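Local coordinates for protein MIF (Toxoplasma gondii, PDB 4DH4) that belongs to the macrophage migration inhibitory factor family of small alpha/beta proteins that assemble as trimers, at residues L20-K25 against C84-G89; G46-G51 against D55-I60; R61-G66 against S105-G110; A79-C84 against N93-T98. One frame throughout, in Å; residues are numbered along the deposited sequence. Where two conformers were deposited one is given.

Interaction 1: residues L20-K25 against C84-G89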
loop_
_atom_site.group_PDB
_atom_site.type_symbol
_atom_site.label_atom_id
_atom_site.label_comp_id
_atom_site.label_asym_id
_atom_site.label_seq_id
_atom_site.Cartn_x
_atom_site.Cartn_y
_atom_site.Cartn_z
ATOM N N LEU A 20 15.826 -5.947 6.024
ATOM C CA LEU A 20 15.012 -6.820 5.184
ATOM C C LEU A 20 15.403 -8.285 5.334
ATOM O O LEU A 20 14.550 -9.163 5.250
ATOM C CB LEU A 20 15.026 -6.371 3.719
ATOM C CG LEU A 20 14.442 -4.987 3.404
ATOM C CD1 LEU A 20 14.576 -4.683 1.922
ATOM C CD2 LEU A 20 12.974 -4.844 3.839
ATOM N N LYS A 21 16.685 -8.541 5.589
ATOM C CA LYS A 21 17.139 -9.891 5.929
ATOM C C LYS A 21 16.514 -10.394 7.226
ATOM O O LYS A 21 16.128 -11.559 7.314
ATOM C CB LYS A 21 18.664 -9.946 6.028
ATOM C CG LYS A 21 19.337 -9.917 4.686
ATOM C CD LYS A 21 20.841 -10.011 4.833
ATOM C CE LYS A 21 21.539 -9.579 3.555
ATOM N NZ LYS A 21 21.181 -10.427 2.399
ATOM N N ASP A 22 16.429 -9.522 8.229
ATOM C CA ASP A 22 15.764 -9.855 9.487
ATOM C C ASP A 22 14.278 -10.104 9.235
ATOM O O ASP A 22 13.704 -11.054 9.764
ATOM C CB ASP A 22 15.936 -8.731 10.515
ATOM C CG ASP A 22 17.294 -8.762 11.215
ATOM O OD1 ASP A 22 17.584 -7.810 11.971
ATOM O OD2 ASP A 22 18.066 -9.730 11.023
ATOM N N ALA A 23 13.669 -9.239 8.425
ATOM C CA ALA A 23 12.236 -9.313 8.127
ATOM C C ALA A 23 11.853 -10.619 7.421
ATOM O O ALA A 23 10.902 -11.296 7.830
ATOM C CB ALA A 23 11.810 -8.113 7.300
ATOM N N GLU A 24 12.585 -10.968 6.363
ATOM C CA GLU A 24 12.266 -12.164 5.589
ATOM C C GLU A 24 12.344 -13.449 6.427
ATOM O O GLU A 24 11.492 -14.334 6.288
ATOM C CB GLU A 24 13.109 -12.248 4.306
ATOM C CG GLU A 24 14.590 -12.472 4.531
ATOM C CD GLU A 24 15.433 -12.280 3.284
ATOM O OE1 GLU A 24 14.991 -11.593 2.338
ATOM O OE2 GLU A 24 16.557 -12.828 3.260
ATOM N N LYS A 25 13.352 -13.530 7.298
ATOM C CA LYS A 25 13.540 -14.683 8.176
ATOM C C LYS A 25 12.379 -14.822 9.159
ATOM O O LYS A 25 11.851 -15.916 9.346
ATOM C CB LYS A 25 14.863 -14.567 8.942
ATOM C CG LYS A 25 15.152 -15.745 9.869
ATOM C CD LYS A 25 16.143 -15.366 10.954
ATOM C CE LYS A 25 16.273 -16.475 11.987
ATOM N NZ LYS A 25 16.978 -15.988 13.201
ATOM N N CYS A 84 12.851 -2.996 13.253
ATOM C CA CYS A 84 12.780 -1.583 12.870
ATOM C C CYS A 84 13.420 -0.706 13.945
ATOM O O CYS A 84 14.099 0.266 13.635
ATOM C CB CYS A 84 11.330 -1.153 12.630
ATOM S SG CYS A 84 10.598 -1.842 11.108
ATOM N N GLU A 85 13.197 -1.054 15.205
ATOM C CA GLU A 85 13.785 -0.302 16.316
ATOM C C GLU A 85 15.304 -0.403 16.271
ATOM O O GLU A 85 16.006 0.600 16.397
ATOM C CB GLU A 85 13.267 -0.841 17.642
ATOM C CG GLU A 85 13.649 -0.008 18.854
ATOM C CD GLU A 85 12.955 -0.507 20.094
ATOM O OE1 GLU A 85 12.023 0.178 20.565
ATOM O OE2 GLU A 85 13.317 -1.607 20.576
ATOM N N ARG A 86 15.781 -1.629 16.073
ATOM C CA ARG A 86 17.202 -1.965 15.977
ATOM C C ARG A 86 17.884 -1.289 14.782
ATOM O O ARG A 86 18.957 -0.702 14.925
ATOM C CB ARG A 86 17.330 -3.490 15.880
ATOM C CG ARG A 86 18.733 -4.080 15.917
ATOM C CD ARG A 86 18.681 -5.540 16.411
ATOM N NE ARG A 86 18.032 -6.462 15.465
ATOM C CZ ARG A 86 16.839 -7.044 15.641
ATOM N NH1 ARG A 86 16.116 -6.816 16.735
ATOM N NH2 ARG A 86 16.361 -7.862 14.711
ATOM N N HIS A 87 17.259 -1.363 13.609
ATOM C CA HIS A 87 17.877 -0.857 12.382
ATOM C C HIS A 87 17.559 0.595 12.032
ATOM O O HIS A 87 18.359 1.254 11.361
ATOM C CB HIS A 87 17.549 -1.774 11.201
ATOM C CG HIS A 87 18.090 -3.158 11.354
ATOM N ND1 HIS A 87 19.440 -3.434 11.309
ATOM C CD2 HIS A 87 17.471 -4.339 11.579
ATOM C CE1 HIS A 87 19.628 -4.729 11.486
ATOM N NE2 HIS A 87 18.448 -5.302 11.649
ATOM N N LEU A 88 16.406 1.093 12.469
ATOM C CA LEU A 88 15.958 2.435 12.071
ATOM C C LEU A 88 15.900 3.439 13.222
ATOM O O LEU A 88 15.825 4.644 12.986
ATOM C CB LEU A 88 14.591 2.379 11.364
ATOM C CG LEU A 88 14.394 1.419 10.182
ATOM C CD1 LEU A 88 12.939 1.435 9.718
ATOM C CD2 LEU A 88 15.326 1.732 9.019
ATOM N N GLY A 89 15.924 2.934 14.453
ATOM C CA GLY A 89 15.812 3.769 15.649
ATOM C C GLY A 89 14.391 4.166 16.011
ATOM O O GLY A 89 14.187 4.987 16.908
#

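Interaction 2: residues G46-G51 against D55-I60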
loop_
_atom_site.group_PDB
_atom_site.type_symbol
_atom_site.label_atom_id
_atom_site.label_comp_id
_atom_site.label_asym_id
_atom_site.label_seq_id
_atom_site.Cartn_x
_atom_site.Cartn_y
_atom_site.Cartn_z
ATOM N N GLY A 46 7.223 10.184 2.528
ATOM C CA GLY A 46 7.384 11.559 2.981
ATOM C C GLY A 46 7.080 11.572 4.471
ATOM O O GLY A 46 7.336 10.592 5.181
ATOM N N GLN A 47 6.515 12.669 4.949
ATOM C CA GLN A 47 6.216 12.820 6.364
ATOM C C GLN A 47 5.209 11.786 6.846
ATOM O O GLN A 47 4.312 11.380 6.100
ATOM C CB GLN A 47 5.669 14.214 6.652
ATOM C CG GLN A 47 6.594 15.345 6.252
ATOM C CD GLN A 47 6.295 16.628 7.004
ATOM O OE1 GLN A 47 5.338 16.708 7.781
ATOM N NE2 GLN A 47 7.121 17.638 6.786
ATOM N N MET A 48 5.376 11.372 8.096
ATOM C CA MET A 48 4.410 10.519 8.774
ATOM C C MET A 48 4.172 11.044 10.184
ATOM O O MET A 48 5.104 11.521 10.847
ATOM C CB MET A 48 4.890 9.063 8.803
ATOM C CG MET A 48 4.603 8.280 7.510
ATOM S SD MET A 48 5.065 6.523 7.577
ATOM C CE MET A 48 4.236 6.007 9.067
ATOM N N ARG A 49 2.919 10.986 10.621
ATOM C CA ARG A 49 2.551 11.362 11.981
ATOM C C ARG A 49 1.819 10.212 12.658
ATOM O O ARG A 49 1.123 9.436 12.000
ATOM C CB ARG A 49 1.662 12.608 11.982
ATOM C CG ARG A 49 2.371 13.876 11.492
ATOM C CD ARG A 49 1.391 15.010 11.255
ATOM N NE ARG A 49 0.719 15.440 12.478
ATOM C CZ ARG A 49 1.248 16.260 13.384
ATOM N NH1 ARG A 49 0.550 16.588 14.459
ATOM N NH2 ARG A 49 2.474 16.754 13.219
ATOM N N PHE A 50 1.988 10.108 13.972
ATOM C CA PHE A 50 1.274 9.118 14.774
ATOM C C PHE A 50 0.977 9.711 16.140
ATOM O O PHE A 50 1.868 10.259 16.792
ATOM C CB PHE A 50 2.075 7.808 14.888
ATOM C CG PHE A 50 1.397 6.731 15.713
ATOM C CD1 PHE A 50 0.040 6.443 15.546
ATOM C CD2 PHE A 50 2.130 5.981 16.629
ATOM C CE1 PHE A 50 -0.587 5.446 16.305
ATOM C CE2 PHE A 50 1.518 4.972 17.397
ATOM C CZ PHE A 50 0.148 4.708 17.227
ATOM N N GLY A 51 -0.286 9.618 16.550
ATOM C CA GLY A 51 -0.729 10.160 17.828
ATOM C C GLY A 51 -0.668 11.675 17.932
ATOM O O GLY A 51 -0.626 12.213 19.038
ATOM N N ASP A 55 7.191 12.753 15.559
ATOM C CA ASP A 55 8.280 11.859 15.974
ATOM C C ASP A 55 8.278 10.597 15.097
ATOM O O ASP A 55 7.211 10.185 14.617
ATOM C CB ASP A 55 8.156 11.495 17.459
ATOM C CG ASP A 55 8.384 12.694 18.389
ATOM O OD1 ASP A 55 8.943 13.715 17.942
ATOM O OD2 ASP A 55 7.999 12.609 19.572
ATOM N N PRO A 56 9.468 10.006 14.850
ATOM C CA PRO A 56 9.550 8.844 13.964
ATOM C C PRO A 56 8.565 7.739 14.337
ATOM O O PRO A 56 8.351 7.442 15.522
ATOM C CB PRO A 56 10.995 8.376 14.132
ATOM C CG PRO A 56 11.738 9.636 14.449
ATOM C CD PRO A 56 10.802 10.396 15.350
ATOM N N CYS A 57 7.956 7.177 13.302
ATOM C CA CYS A 57 6.968 6.118 13.415
ATOM C C CYS A 57 7.071 5.301 12.134
ATOM O O CYS A 57 7.791 5.679 11.207
ATOM C CB CYS A 57 5.560 6.710 13.583
ATOM S SG CYS A 57 4.921 7.635 12.156
ATOM N N ALA A 58 6.373 4.173 12.082
ATOM C CA ALA A 58 6.375 3.347 10.886
ATOM C C ALA A 58 5.088 2.556 10.799
ATOM O O ALA A 58 4.401 2.345 11.803
ATOM C CB ALA A 58 7.577 2.402 10.882
ATOM N N PHE A 59 4.751 2.136 9.589
ATOM C CA PHE A 59 3.738 1.109 9.461
ATOM C C PHE A 59 4.175 0.044 8.485
ATOM O O PHE A 59 4.870 0.316 7.493
ATOM C CB PHE A 59 2.353 1.677 9.163
ATOM C CG PHE A 59 2.125 1.984 7.736
ATOM C CD1 PHE A 59 2.610 3.154 7.181
ATOM C CD2 PHE A 59 1.427 1.097 6.933
ATOM C CE1 PHE A 59 2.400 3.424 5.843
ATOM C CE2 PHE A 59 1.209 1.362 5.601
ATOM C CZ PHE A 59 1.689 2.533 5.051
ATOM N N ILE A 60 3.817 -1.193 8.786
ATOM C CA ILE A 60 4.202 -2.276 7.906
ATOM C C ILE A 60 2.981 -3.123 7.569
ATOM O O ILE A 60 2.117 -3.368 8.417
ATOM C CB ILE A 60 5.441 -3.100 8.436
ATOM C CG1 ILE A 60 5.036 -4.388 9.146
ATOM C CG2 ILE A 60 6.377 -2.249 9.313
ATOM C CD1 ILE A 60 4.923 -5.561 8.221
HETATM O O HOH W 1 7.325 10.458 11.800
#

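Interaction 3: residues R61-G66 against S105-G110. With SO4 (sulfate ion), chain B; SO4 (sulfate ion), chain C.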
loop_
_atom_site.group_PDB
_atom_site.type_symbol
_atom_site.label_atom_id
_atom_site.label_comp_id
_atom_site.label_asym_id
_atom_site.label_seq_id
_atom_site.Cartn_x
_atom_site.Cartn_y
_atom_site.Cartn_z
ATOM N N ARG A 61 2.915 -3.538 6.313
ATOM C CA ARG A 61 1.805 -4.339 5.809
ATOM C C ARG A 61 2.295 -5.745 5.547
ATOM O O ARG A 61 3.234 -5.935 4.765
ATOM C CB ARG A 61 1.249 -3.750 4.503
ATOM C CG ARG A 61 0.728 -2.322 4.595
ATOM C CD ARG A 61 -0.099 -1.982 3.352
ATOM N NE ARG A 61 -1.349 -2.744 3.329
ATOM C CZ ARG A 61 -1.662 -3.662 2.419
ATOM N NH1 ARG A 61 -0.828 -3.931 1.413
ATOM N NH2 ARG A 61 -2.820 -4.300 2.506
ATOM N N VAL A 62 1.685 -6.735 6.192
ATOM C CA VAL A 62 2.032 -8.131 5.910
ATOM C C VAL A 62 0.832 -8.961 5.446
ATOM O O VAL A 62 -0.238 -8.925 6.051
ATOM C CB VAL A 62 2.871 -8.818 7.061
ATOM C CG1 VAL A 62 2.775 -8.055 8.366
ATOM C CG2 VAL A 62 2.534 -10.308 7.226
ATOM N N ALA A 63 1.039 -9.687 4.351
ATOM C CA ALA A 63 -0.008 -10.486 3.691
ATOM C C ALA A 63 0.476 -11.911 3.487
ATOM O O ALA A 63 1.655 -12.142 3.229
ATOM C CB ALA A 63 -0.373 -9.876 2.336
ATOM N N SER A 64 -0.442 -12.866 3.594
ATOM C CA SER A 64 -0.103 -14.259 3.382
ATOM C C SER A 64 -1.337 -15.009 2.917
ATOM O O SER A 64 -2.469 -14.605 3.209
ATOM C CB SER A 64 0.427 -14.886 4.681
ATOM O OG SER A 64 0.848 -16.225 4.450
ATOM N N ILE A 65 -1.113 -16.103 2.196
ATOM C CA ILE A 65 -2.190 -17.031 1.857
ATOM C C ILE A 65 -2.321 -17.972 3.042
ATOM O O ILE A 65 -1.541 -18.915 3.196
ATOM C CB ILE A 65 -1.903 -17.822 0.567
ATOM C CG1 ILE A 65 -1.636 -16.863 -0.598
ATOM C CG2 ILE A 65 -3.080 -18.773 0.245
ATOM C CD1 ILE A 65 -0.915 -17.519 -1.782
ATOM N N GLY A 66 -3.296 -17.687 3.898
ATOM C CA GLY A 66 -3.434 -18.410 5.163
ATOM C C GLY A 66 -2.351 -18.022 6.154
ATOM O O GLY A 66 -1.420 -17.286 5.819
ATOM N N SER A 105 -6.541 -17.698 -4.945
ATOM C CA SER A 105 -6.900 -17.093 -6.238
ATOM C C SER A 105 -6.587 -15.589 -6.321
ATOM O O SER A 105 -6.545 -15.031 -7.416
ATOM C CB SER A 105 -8.383 -17.313 -6.546
ATOM O OG SER A 105 -9.171 -16.600 -5.607
ATOM N N GLU A 106 -6.370 -14.950 -5.169
ATOM C CA GLU A 106 -6.074 -13.509 -5.103
ATOM C C GLU A 106 -4.581 -13.204 -5.181
ATOM O O GLU A 106 -4.175 -12.060 -5.021
ATOM C CB GLU A 106 -6.620 -12.904 -3.799
ATOM C CG GLU A 106 -8.132 -12.799 -3.750
ATOM C CD GLU A 106 -8.669 -12.481 -2.366
ATOM O OE1 GLU A 106 -7.932 -12.620 -1.364
ATOM O OE2 GLU A 106 -9.854 -12.093 -2.284
ATOM N N TRP A 107 -3.763 -14.222 -5.420
ATOM C CA TRP A 107 -2.317 -14.045 -5.382
ATOM C C TRP A 107 -1.695 -14.695 -6.610
ATOM O O TRP A 107 -1.915 -15.883 -6.869
ATOM C CB TRP A 107 -1.752 -14.666 -4.100
ATOM C CG TRP A 107 -0.400 -14.136 -3.672
ATOM C CD1 TRP A 107 0.745 -14.082 -4.420
ATOM C CD2 TRP A 107 -0.056 -13.627 -2.377
ATOM N NE1 TRP A 107 1.774 -13.547 -3.673
ATOM C CE2 TRP A 107 1.309 -13.263 -2.417
ATOM C CE3 TRP A 107 -0.776 -13.422 -1.193
ATOM C CZ2 TRP A 107 1.975 -12.713 -1.307
ATOM C CZ3 TRP A 107 -0.115 -12.880 -0.089
ATOM C CH2 TRP A 107 1.246 -12.534 -0.155
ATOM N N ALA A 108 -0.944 -13.901 -7.373
ATOM C CA ALA A 108 -0.263 -14.384 -8.571
ATOM C C ALA A 108 1.251 -14.211 -8.478
ATOM O O ALA A 108 1.746 -13.274 -7.863
ATOM C CB ALA A 108 -0.790 -13.659 -9.803
ATOM N N MET A 109 1.979 -15.144 -9.082
ATOM C CA MET A 109 3.411 -14.979 -9.307
ATOM C C MET A 109 3.617 -15.108 -10.807
ATOM O O MET A 109 3.252 -16.124 -11.412
ATOM C CB MET A 109 4.216 -16.027 -8.537
ATOM C CG MET A 109 5.725 -15.792 -8.549
ATOM S SD MET A 109 6.637 -17.069 -7.662
ATOM C CE MET A 109 6.480 -18.430 -8.817
ATOM N N GLY A 110 4.146 -14.051 -11.419
ATOM C CA GLY A 110 4.156 -13.969 -12.875
ATOM C C GLY A 110 2.752 -14.131 -13.443
ATOM O O GLY A 110 1.823 -13.428 -13.040
HETATM S S SO4 B . -4.312 -2.577 5.664
HETATM O O1 SO4 B . -4.290 -2.253 7.091
HETATM O O2 SO4 B . -3.241 -1.831 5.019
HETATM O O3 SO4 B . -4.120 -4.007 5.529
HETATM O O4 SO4 B . -5.609 -2.160 5.131
HETATM S S SO4 C . -2.537 -7.128 -0.262
HETATM O O1 SO4 C . -1.880 -8.348 -0.733
HETATM O O2 SO4 C . -1.621 -6.017 -0.471
HETATM O O3 SO4 C . -3.760 -6.958 -1.023
HETATM O O4 SO4 C . -2.815 -7.293 1.165
#

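Interaction 4: residues A79-C84 against N93-T98. With SO4 (sulfate ion), chain B.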
loop_
_atom_site.group_PDB
_atom_site.type_symbol
_atom_site.label_atom_id
_atom_site.label_comp_id
_atom_site.label_asym_id
_atom_site.label_seq_id
_atom_site.Cartn_x
_atom_site.Cartn_y
_atom_site.Cartn_z
ATOM N N ALA A 79 8.605 -9.338 16.151
ATOM C CA ALA A 79 9.882 -9.486 15.479
ATOM C C ALA A 79 10.172 -8.322 14.536
ATOM O O ALA A 79 11.308 -7.849 14.462
ATOM C CB ALA A 79 9.925 -10.806 14.735
ATOM N N LEU A 80 9.146 -7.870 13.815
ATOM C CA LEU A 80 9.290 -6.781 12.853
ATOM C C LEU A 80 9.485 -5.423 13.523
ATOM O O LEU A 80 10.343 -4.645 13.102
ATOM C CB LEU A 80 8.096 -6.747 11.887
ATOM C CG LEU A 80 8.188 -7.501 10.551
ATOM C CD1 LEU A 80 9.100 -8.719 10.557
ATOM C CD2 LEU A 80 6.803 -7.856 10.023
ATOM N N SER A 81 8.681 -5.146 14.549
ATOM C CA SER A 81 8.814 -3.920 15.328
ATOM C C SER A 81 10.215 -3.821 15.919
ATOM O O SER A 81 10.856 -2.769 15.840
ATOM C CB SER A 81 7.777 -3.874 16.453
ATOM O OG SER A 81 6.498 -3.564 15.944
ATOM N N ALA A 82 10.684 -4.932 16.482
ATOM C CA ALA A 82 11.998 -4.989 17.143
ATOM C C ALA A 82 13.130 -4.725 16.140
ATOM O O ALA A 82 14.087 -4.018 16.454
ATOM C CB ALA A 82 12.193 -6.325 17.853
ATOM N N ALA A 83 12.991 -5.266 14.931
ATOM C CA ALA A 83 13.969 -5.077 13.856
ATOM C C ALA A 83 14.019 -3.628 13.369
ATOM O O ALA A 83 15.098 -3.089 13.109
ATOM C CB ALA A 83 13.670 -6.024 12.700
ATOM N N CYS A 84 12.851 -2.996 13.253
ATOM C CA CYS A 84 12.780 -1.583 12.870
ATOM C C CYS A 84 13.420 -0.706 13.945
ATOM O O CYS A 84 14.099 0.266 13.635
ATOM C CB CYS A 84 11.330 -1.153 12.630
ATOM S SG CYS A 84 10.598 -1.842 11.108
ATOM N N ASN A 93 6.780 0.905 19.952
ATOM C CA ASN A 93 5.422 1.376 20.258
ATOM C C ASN A 93 4.880 2.463 19.319
ATOM O O ASN A 93 3.732 2.894 19.465
ATOM C CB ASN A 93 5.273 1.782 21.743
ATOM C CG ASN A 93 5.973 3.100 22.094
ATOM O OD1 ASN A 93 6.553 3.788 21.244
ATOM N ND2 ASN A 93 5.918 3.451 23.377
ATOM N N ARG A 94 5.703 2.892 18.362
ATOM C CA ARG A 94 5.256 3.802 17.303
ATOM C C ARG A 94 5.227 3.111 15.939
ATOM O O ARG A 94 5.278 3.756 14.901
ATOM C CB ARG A 94 6.098 5.083 17.281
ATOM C CG ARG A 94 5.762 5.990 18.464
ATOM C CD ARG A 94 6.529 7.293 18.479
ATOM N NE ARG A 94 6.213 8.205 17.379
ATOM C CZ ARG A 94 5.095 8.925 17.265
ATOM N NH1 ARG A 94 4.118 8.834 18.165
ATOM N NH2 ARG A 94 4.953 9.741 16.232
ATOM N N ILE A 95 5.116 1.784 15.966
ATOM C CA ILE A 95 5.031 0.990 14.745
ATOM C C ILE A 95 3.720 0.231 14.705
ATOM O O ILE A 95 3.407 -0.532 15.635
ATOM C CB ILE A 95 6.217 -0.000 14.632
ATOM C CG1 ILE A 95 7.534 0.771 14.616
ATOM C CG2 ILE A 95 6.078 -0.896 13.376
ATOM C CD1 ILE A 95 8.754 -0.099 14.809
ATOM N N TYR A 96 2.942 0.477 13.647
ATOM C CA TYR A 96 1.732 -0.297 13.376
ATOM C C TYR A 96 2.049 -1.375 12.360
ATOM O O TYR A 96 2.636 -1.092 11.312
ATOM C CB TYR A 96 0.615 0.574 12.798
ATOM C CG TYR A 96 -0.326 1.243 13.789
ATOM C CD1 TYR A 96 -0.399 0.834 15.132
ATOM C CD2 TYR A 96 -1.187 2.263 13.358
ATOM C CE1 TYR A 96 -1.284 1.459 16.027
ATOM C CE2 TYR A 96 -2.074 2.883 14.238
ATOM C CZ TYR A 96 -2.119 2.472 15.567
ATOM O OH TYR A 96 -3.000 3.083 16.443
ATOM N N THR A 97 1.657 -2.606 12.666
ATOM C CA THR A 97 1.731 -3.704 11.705
ATOM C C THR A 97 0.313 -4.226 11.488
ATOM O O THR A 97 -0.377 -4.547 12.455
ATOM C CB THR A 97 2.649 -4.848 12.201
ATOM O OG1 THR A 97 3.951 -4.334 12.520
ATOM C CG2 THR A 97 2.801 -5.907 11.123
ATOM N N THR A 98 -0.125 -4.275 10.230
ATOM C CA THR A 98 -1.451 -4.824 9.909
ATOM C C THR A 98 -1.326 -6.023 8.987
ATOM O O THR A 98 -0.407 -6.097 8.156
ATOM C CB THR A 98 -2.422 -3.765 9.318
ATOM O OG1 THR A 98 -1.967 -3.341 8.026
ATOM C CG2 THR A 98 -2.542 -2.559 10.244
HETATM S S SO4 B . -4.312 -2.577 5.664
HETATM O O1 SO4 B . -4.290 -2.253 7.091
HETATM O O2 SO4 B . -3.241 -1.831 5.019
HETATM O O3 SO4 B . -4.120 -4.007 5.529
HETATM O O4 SO4 B . -5.609 -2.160 5.131
HETATM O O HOH W 2 3.770 -3.554 15.228
#

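Interaction 1: residues L20-K25 against C84-G89
Asp22 stands on a turn of helix 13-31 and faces the last turn of helix 70-88, where Arg86 and His87 follow each other just before the helix gives way at Gly89, whose phi is positive. All three side chains start out toward the opposite segment, and they meet at one atom, Asp22 OD1. His87 NE2 donates to it over 2.7 Å with an N-H...O angle of 164°, and OD1 lies practically in the imidazole plane, at the ring edge. Arg86 NH2 makes a salt bridge to the same OD1 at 3.0 Å, again from the edge of its flat group. The two helices pack on one face of the four-stranded sheet in the MIF fold, and this polar clasp ties them at the surface, burying 106 Å² in all. Both donors stand well out of the carboxylate plane, on opposite faces of it, so OD1 is gripped from two sides. The Arg86 chain leaves with chi1 at -174° and turns at chi3, which carries NH2 to the carboxylate. The nearby guanidinium would be expected to favour the charged carboxylate. His87 also packs against Ala18 and Leu19 of helix 13-31.

Interaction 2: residues G46-G51 against D55-I60
Met48 and Cys57 carry most of this contact, and Met48 can be followed outward from its backbone. Its CB lies 3.6 Å from Cys57 SG. CG is anti to the carbonyl carbon (chi1 -82°) and the chain runs on extended to SD, which comes to the edge of the Phe59 ring: the sulfur is 5.4 Å from the ring centroid and 85° off the ring normal, a Met-aromatic contact made at the rim. The bend at chi3 then turns the methyl CE back, where it sits 3.6 Å from Cys57 SG and, in the plane of the Phe59 ring, 3.8 Å from Phe59 CD1. Cys57 SG is thus touched by both ends of the methionine side chain. Beside this, Phe50 CB packs on Cys57 CB at 3.9 Å, while the phenyl ring leads away to meet Tyr96 edge-to-face. The backbones stay apart, with Phe50 CA and Cys57 CA 6.6 Å from each other, and a water lies between Met48 O and Asp55 O, within hydrogen-bonding distance of both. Strand 48-50 does not pair with strand 58-65; it forms an antiparallel ladder with a strand of the third subunit, where Arg49 bridges to Glu24 of that subunit. Strand 58-65, by contrast, runs inside the four-stranded sheet between strands 2-7 and 95-102, and Phe59 stacks on Phe6.

Interaction 3: residues R61-G66 against S105-G110
The indole of Trp107 meets strand 61-65 mainly with the edge of its six-membered ring. Ala63 O lies near the ring plane, 3.4 Å from Trp107 CH2, and Ser64 N is also near that plane, beside Trp107 CZ3. Ile65 arrives obliquely, with CG1 3.6 Å from Trp107 CE3 and CD1 reaching on to Trp107 CB and CG. Having CG anti to the backbone N (chi1 -158°) directs the indole across to strand 61-65. The ring also meets Phe114 at a steep angle and Tyr96 of the second subunit edge-to-face. The other flat group, the guanidinium of Arg61, has a sulfate ion at each of two edges, both close to its plane. Arg61 NE donates to O2 of the chain B sulfate at 2.7 Å, and Arg61 NH1 donates almost straight (176°) to O2 of the chain C sulfate at 2.9 Å. NH2 makes a longer bond to chain C O4 and a weak one to chain B O3. The N-H groups of the guanidinium are shared between two anions, which would be expected to hold its rotation. Ser64 OG closes a short loop by donating to Gly66 O at 2.9 Å. The short segments cross at 88° with their axes 9.7 Å apart, so strand 107-109 is no sheet partner of strand 61-65. It pairs antiparallel with a strand of the second subunit, an intersubunit extension of the sheet characteristic of the MIF trimer, and the sulfates, probably from the crystallisation liquor, occupy a basic site that includes Arg61, Lys2 and Lys102 from more than one subunit.

Interaction 4: residues A79-C84 against N93-T98
Apolar packing of helix 79-84 on strand 95-98 centres on Ile95, whose CB points toward the helix. Its CD1 reaches Cys84 CB at 3.5 Å and lies 3.6 Å from the backbone Ser81 O, while its other branch, CG2, sits 3.7 Å from Ser81 OG. With CG1 anti to the carbonyl carbon (chi1 -60°), CD1 lies against both Cys84 and the Ser81 carbonyl oxygen, while CG2 lies by the Ser81 hydroxyl. The polar part is indirect. A water bridges Ser81 and Thr97: it lies 2.8 Å from Ser81 OG, accepts from Thr97 OG1 at 2.8 Å and donates to Ile95 O at 3.1 Å, so three polar atoms on the two elements share one solvent molecule. At the far end of the strand segment Thr98 OG1 donates a hydrogen bond to O1 of the chain B sulfate over 2.7 Å. In the fold this is the close of the beta-alpha-beta unit made by strand 58-65, helix 70-88 and strand 95-102. The two short segments run at 146° with axes 9.2 Å apart. Strand 95-102 lies next to strand 58-65, while its residues Tyr96 to Thr98 also pair antiparallel with a strand of the third subunit.

Overall arrangement
Interactions 1 and 4 share Cys84 and helix 70-88, with centres about 9 Å apart; Ala23 CA and Leu80 CD1 approach to 4.0 Å, joining the surface clasp between helices to the packing of helix on sheet. Interactions 2 and 3 both draw on strand 58-65, yet lie with centres about 26 Å apart on opposite sides of the chain's centre. Strand 95-102 connects them with interaction 4, through Ile60 N to Tyr96 O at 2.8 Å and Val62 N to Thr98 O at 2.9 Å. Arg61 of interaction 3 and Thr98 of interaction 4 bind one sulfate, and strands of interactions 2, 3 and 4 pair across subunit boundaries.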